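Local coordinates for putative tRNA (Adenine(37)-N6)-methyltransferase (PDB 7BTU), which probably methylates the threonylcarbamoylated adenosine at position 37 of tRNA, using S-adenosyl-L-methionine as the methyl donor, at residues G114-G118 with R119-S123; P28-P31 with L32-P35. One frame throughout, in Å; residues are numbered along the deposited sequence.

Interaction 1: G114-G118 with R119-S123; sequences GFEAG and RLWLS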
loop_
_atom_site.group_PDB
_atom_site.type_symbol
_atom_site.label_atom_id
_atom_site.label_comp_id
_atom_site.label_asym_id
_atom_site.label_seq_id
_atom_site.Cartn_x
_atom_site.Cartn_y
_atom_site.Cartn_z
ATOM N N GLY B 114 -11.504 0.322 15.801
ATOM C CA GLY B 114 -11.403 -0.610 16.916
ATOM C C GLY B 114 -11.574 -2.019 16.379
ATOM O O GLY B 114 -11.804 -2.225 15.184
ATOM N N PHE B 115 -11.484 -2.988 17.283
ATOM C CA PHE B 115 -11.606 -4.353 16.813
ATOM C C PHE B 115 -12.011 -5.261 17.961
ATOM O O PHE B 115 -11.899 -4.905 19.137
ATOM C CB PHE B 115 -10.286 -4.836 16.209
ATOM C CG PHE B 115 -9.138 -4.859 17.177
ATOM C CD1 PHE B 115 -8.335 -3.731 17.339
ATOM C CD2 PHE B 115 -8.840 -6.009 17.914
ATOM C CE1 PHE B 115 -7.266 -3.725 18.235
ATOM C CE2 PHE B 115 -7.739 -6.022 18.791
ATOM C CZ PHE B 115 -6.951 -4.879 18.938
ATOM N N GLU B 116 -12.463 -6.456 17.589
ATOM C CA GLU B 116 -12.699 -7.533 18.532
ATOM C C GLU B 116 -12.396 -8.810 17.767
ATOM O O GLU B 116 -12.072 -8.760 16.577
ATOM C CB GLU B 116 -14.142 -7.521 19.073
ATOM C CG GLU B 116 -15.198 -7.823 17.955
ATOM C CD GLU B 116 -16.634 -7.794 18.488
ATOM O OE1 GLU B 116 -16.816 -7.444 19.659
ATOM O OE2 GLU B 116 -17.576 -8.067 17.728
ATOM N N ALA B 117 -12.473 -9.955 18.447
ATOM C CA ALA B 117 -12.276 -11.225 17.740
ATOM C C ALA B 117 -13.150 -11.302 16.493
ATOM O O ALA B 117 -14.368 -11.137 16.569
ATOM C CB ALA B 117 -12.605 -12.390 18.676
ATOM N N GLY B 118 -12.535 -11.497 15.339
ATOM C CA GLY B 118 -13.299 -11.712 14.134
ATOM C C GLY B 118 -13.844 -10.463 13.460
ATOM O O GLY B 118 -14.516 -10.585 12.429
ATOM N N ARG B 119 -13.502 -9.269 13.932
ATOM C CA ARG B 119 -14.094 -8.084 13.294
ATOM C C ARG B 119 -13.227 -6.843 13.506
ATOM O O ARG B 119 -12.832 -6.547 14.652
ATOM C CB ARG B 119 -15.496 -7.877 13.881
ATOM C CG ARG B 119 -16.145 -6.531 13.540
ATOM C CD ARG B 119 -17.596 -6.438 14.064
ATOM N NE ARG B 119 -18.459 -7.489 13.542
ATOM C CZ ARG B 119 -18.794 -8.598 14.194
ATOM N NH1 ARG B 119 -18.331 -8.830 15.415
ATOM N NH2 ARG B 119 -19.592 -9.484 13.607
ATOM N N LEU B 120 -12.990 -6.084 12.425
ATOM C CA LEU B 120 -12.434 -4.737 12.497
ATOM C C LEU B 120 -13.550 -3.742 12.211
ATOM O O LEU B 120 -14.328 -3.942 11.260
ATOM C CB LEU B 120 -11.349 -4.496 11.439
ATOM C CG LEU B 120 -10.141 -5.451 11.348
ATOM C CD1 LEU B 120 -9.114 -4.881 10.347
ATOM C CD2 LEU B 120 -9.552 -5.599 12.660
ATOM N N TRP B 121 -13.578 -2.662 12.984
ATOM C CA TRP B 121 -14.441 -1.493 12.740
ATOM C C TRP B 121 -13.644 -0.426 12.002
ATOM O O TRP B 121 -12.587 -0.002 12.473
ATOM C CB TRP B 121 -14.969 -0.904 14.058
ATOM C CG TRP B 121 -16.152 -1.586 14.466
ATOM C CD1 TRP B 121 -17.433 -1.393 13.968
ATOM C CD2 TRP B 121 -16.243 -2.640 15.412
ATOM N NE1 TRP B 121 -18.297 -2.240 14.586
ATOM C CE2 TRP B 121 -17.601 -3.029 15.468
ATOM C CE3 TRP B 121 -15.324 -3.271 16.246
ATOM C CZ2 TRP B 121 -18.047 -4.029 16.294
ATOM C CZ3 TRP B 121 -15.778 -4.261 17.086
ATOM C CH2 TRP B 121 -17.127 -4.636 17.104
ATOM N N LEU B 122 -14.163 0.022 10.854
ATOM C CA LEU B 122 -13.432 0.875 9.944
ATOM C C LEU B 122 -14.211 2.179 9.717
ATOM O O LEU B 122 -15.443 2.205 9.785
ATOM C CB LEU B 122 -13.209 0.183 8.564
ATOM C CG LEU B 122 -12.640 -1.232 8.724
ATOM C CD1 LEU B 122 -12.617 -1.993 7.358
ATOM C CD2 LEU B 122 -11.258 -1.142 9.418
ATOM N N SER B 123 -13.482 3.236 9.377
ATOM C CA SER B 123 -14.120 4.501 9.010
ATOM C C SER B 123 -13.284 5.134 7.929
ATOM O O SER B 123 -12.113 4.770 7.728
ATOM C CB SER B 123 -14.258 5.455 10.203
ATOM O OG SER B 123 -12.968 5.853 10.576
#

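Interaction 2: P28-P31 with L32-P35; sequences PRQP and LLAP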
loop_
_atom_site.group_PDB
_atom_site.type_symbol
_atom_site.label_atom_id
_atom_site.label_comp_id
_atom_site.label_asym_id
_atom_site.label_seq_id
_atom_site.Cartn_x
_atom_site.Cartn_y
_atom_site.Cartn_z
ATOM N N PRO B 28 -15.983 8.258 -2.311
ATOM C CA PRO B 28 -15.245 9.516 -2.406
ATOM C C PRO B 28 -13.828 9.289 -2.901
ATOM O O PRO B 28 -13.173 8.286 -2.580
ATOM C CB PRO B 28 -15.262 10.074 -0.972
ATOM C CG PRO B 28 -16.019 9.127 -0.153
ATOM C CD PRO B 28 -16.671 8.097 -1.024
ATOM N N ARG B 29 -13.364 10.247 -3.693
ATOM C CA ARG B 29 -11.980 10.222 -4.163
ATOM C C ARG B 29 -10.992 10.415 -3.025
ATOM O O ARG B 29 -9.838 9.967 -3.128
ATOM C CB ARG B 29 -11.795 11.293 -5.245
ATOM N N GLN B 30 -11.417 11.071 -1.930
ATOM C CA GLN B 30 -10.586 11.284 -0.749
ATOM C C GLN B 30 -11.301 10.686 0.457
ATOM O O GLN B 30 -11.885 11.408 1.295
ATOM C CB GLN B 30 -10.282 12.759 -0.535
ATOM C CG GLN B 30 -9.335 13.286 -1.534
ATOM C CD GLN B 30 -8.979 14.714 -1.229
ATOM O OE1 GLN B 30 -9.602 15.648 -1.753
ATOM N NE2 GLN B 30 -8.017 14.901 -0.346
ATOM N N PRO B 31 -11.313 9.355 0.543
ATOM C CA PRO B 31 -12.173 8.702 1.519
ATOM C C PRO B 31 -11.762 8.961 2.952
ATOM O O PRO B 31 -12.624 8.947 3.833
ATOM C CB PRO B 31 -12.054 7.213 1.136
ATOM C CG PRO B 31 -10.739 7.107 0.453
ATOM C CD PRO B 31 -10.605 8.378 -0.318
ATOM N N LEU B 32 -10.493 9.259 3.232
ATOM C CA LEU B 32 -10.190 9.513 4.634
ATOM C C LEU B 32 -10.761 10.841 5.118
ATOM O O LEU B 32 -10.866 11.039 6.338
ATOM C CB LEU B 32 -8.689 9.479 4.883
ATOM C CG LEU B 32 -8.075 8.103 4.581
ATOM C CD1 LEU B 32 -6.576 8.167 4.766
ATOM C CD2 LEU B 32 -8.730 6.998 5.452
ATOM N N LEU B 33 -11.194 11.708 4.212
ATOM C CA LEU B 33 -11.944 12.907 4.583
ATOM C C LEU B 33 -13.446 12.680 4.694
ATOM O O LEU B 33 -14.198 13.664 4.879
ATOM C CB LEU B 33 -11.706 14.030 3.577
ATOM C CG LEU B 33 -10.262 14.506 3.351
ATOM C CD1 LEU B 33 -10.230 15.704 2.352
ATOM C CD2 LEU B 33 -9.544 14.835 4.661
ATOM N N ALA B 34 -13.907 11.430 4.612
ATOM C CA ALA B 34 -15.308 11.060 4.873
ATOM C C ALA B 34 -15.360 10.052 6.015
ATOM O O ALA B 34 -15.632 8.856 5.811
ATOM C CB ALA B 34 -16.009 10.488 3.640
ATOM N N PRO B 35 -15.113 10.501 7.242
ATOM C CA PRO B 35 -15.118 9.561 8.361
ATOM C C PRO B 35 -16.467 8.931 8.621
ATOM O O PRO B 35 -16.513 7.888 9.291
ATOM C CB PRO B 35 -14.666 10.432 9.544
ATOM C CG PRO B 35 -15.095 11.820 9.149
ATOM C CD PRO B 35 -14.870 11.892 7.683
#

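Interaction 1: G114-G118 with R119-S123
Glu116, Arg119 and Trp121 pack together on one face of a tight beta hairpin, in which strand 105-116 turns back into strand 119-123 of the closed antiparallel barrel. The reversal is a type II beta turn with Ala117 and Gly118 at its corners, and Gly118 takes the positive phi that this turn needs. Glu116 sets CG between its own N and carbonyl carbon (chi1 66°), and this torsion with the extended chain beyond it brings the carboxylate alongside Arg119, both side chains pointing the same way. OE2 of Glu116 forms a salt bridge with NH1 of Arg119 at the edge of the guanidinium; the modelled 2.5 Å is very short and its exact value doubtful. The two flat groups are turned 67° apart. The N-H points well off the oxygen, which leaves the hydrogen bond within the salt bridge weak. NH2 of the same arginine reaches Glu42 on the adjoining strand 38-43, so two of its nitrogens each have a carboxylate partner. Trp121 completes the face. The rim of its ring is directed at the glutamate, with CH2 of Trp121 3.5 Å from CD of Glu116 and the carboxylate plane inclined 63° to the ring. Arg119 instead comes over a face of the indole, where its CD lies 3.3 Å above the ring plane, offset toward the rim. On the opposite face CB of Phe115 touches CD2 of Leu120 at 3.7 Å, and Leu53 and Leu56 are among the phenyl ring's neighbours. Glu116 and Arg119 form an antiparallel hydrogen-bonded pair closing the turn, with both backbone N-to-O bonds made. Two pairs further on, past the non-hydrogen-bonded Phe115–Leu120 pair, Trp121 N donates to Gly114 O at 2.9 Å.

Interaction 2: P28-P31 with L32-P35
Gln30 and Leu33 both carry CG anti to the carbonyl carbon, beside the backbone N (chi1 -72° and -58°), which lays their side chains alongside each other on a short 3-10 turn in the loop between strands 15-19 and 38-43. The amide end of the extended glutamine passes along a leucine methyl: NE2 of Gln30 is 3.6 Å from CD1 of Leu33, a van der Waals contact. Two successive bonds to the third residue on define the turn. Leu33 N donates to Gln30 O at 3.0 Å, and Ala34 N to Pro31 O at 2.9 Å; in each the donor sits well above the carbonyl plane. Pro31, with no N-H to give, opens the turn and offers only its carbonyl to this pattern. Gln194 accepts a bond from the backbone N of Gln30, and Gln190 of helix 184-193 packs on Ala34; Tyr142 and Val146 of the second subunit touch Gln30 and Leu32. On the buried side the loop closes on itself, CG of Pro28 resting 4.0 Å from CB of Ala34.

Interaction 2 comes first along the chain, in the loop that delivers the polypeptide into strand 38-43; interaction 1 follows much later, in the hairpin whose second strand, 119-123, pairs with that same strand of the barrel. Their centres are about 19 Å apart, yet they meet where the loop passes the far end of the hairpin strand, with CB of Ser123 packed 3.4 Å from O of Pro35. Both belong to the N-terminal family region. Their surroundings differ: the turn of 28-35 faces helix 184-193 and the second subunit, whereas no other chain of the assembly reaches 114-123, a hairpin whose turn lies at the surface while its strands are part of the barrel wall.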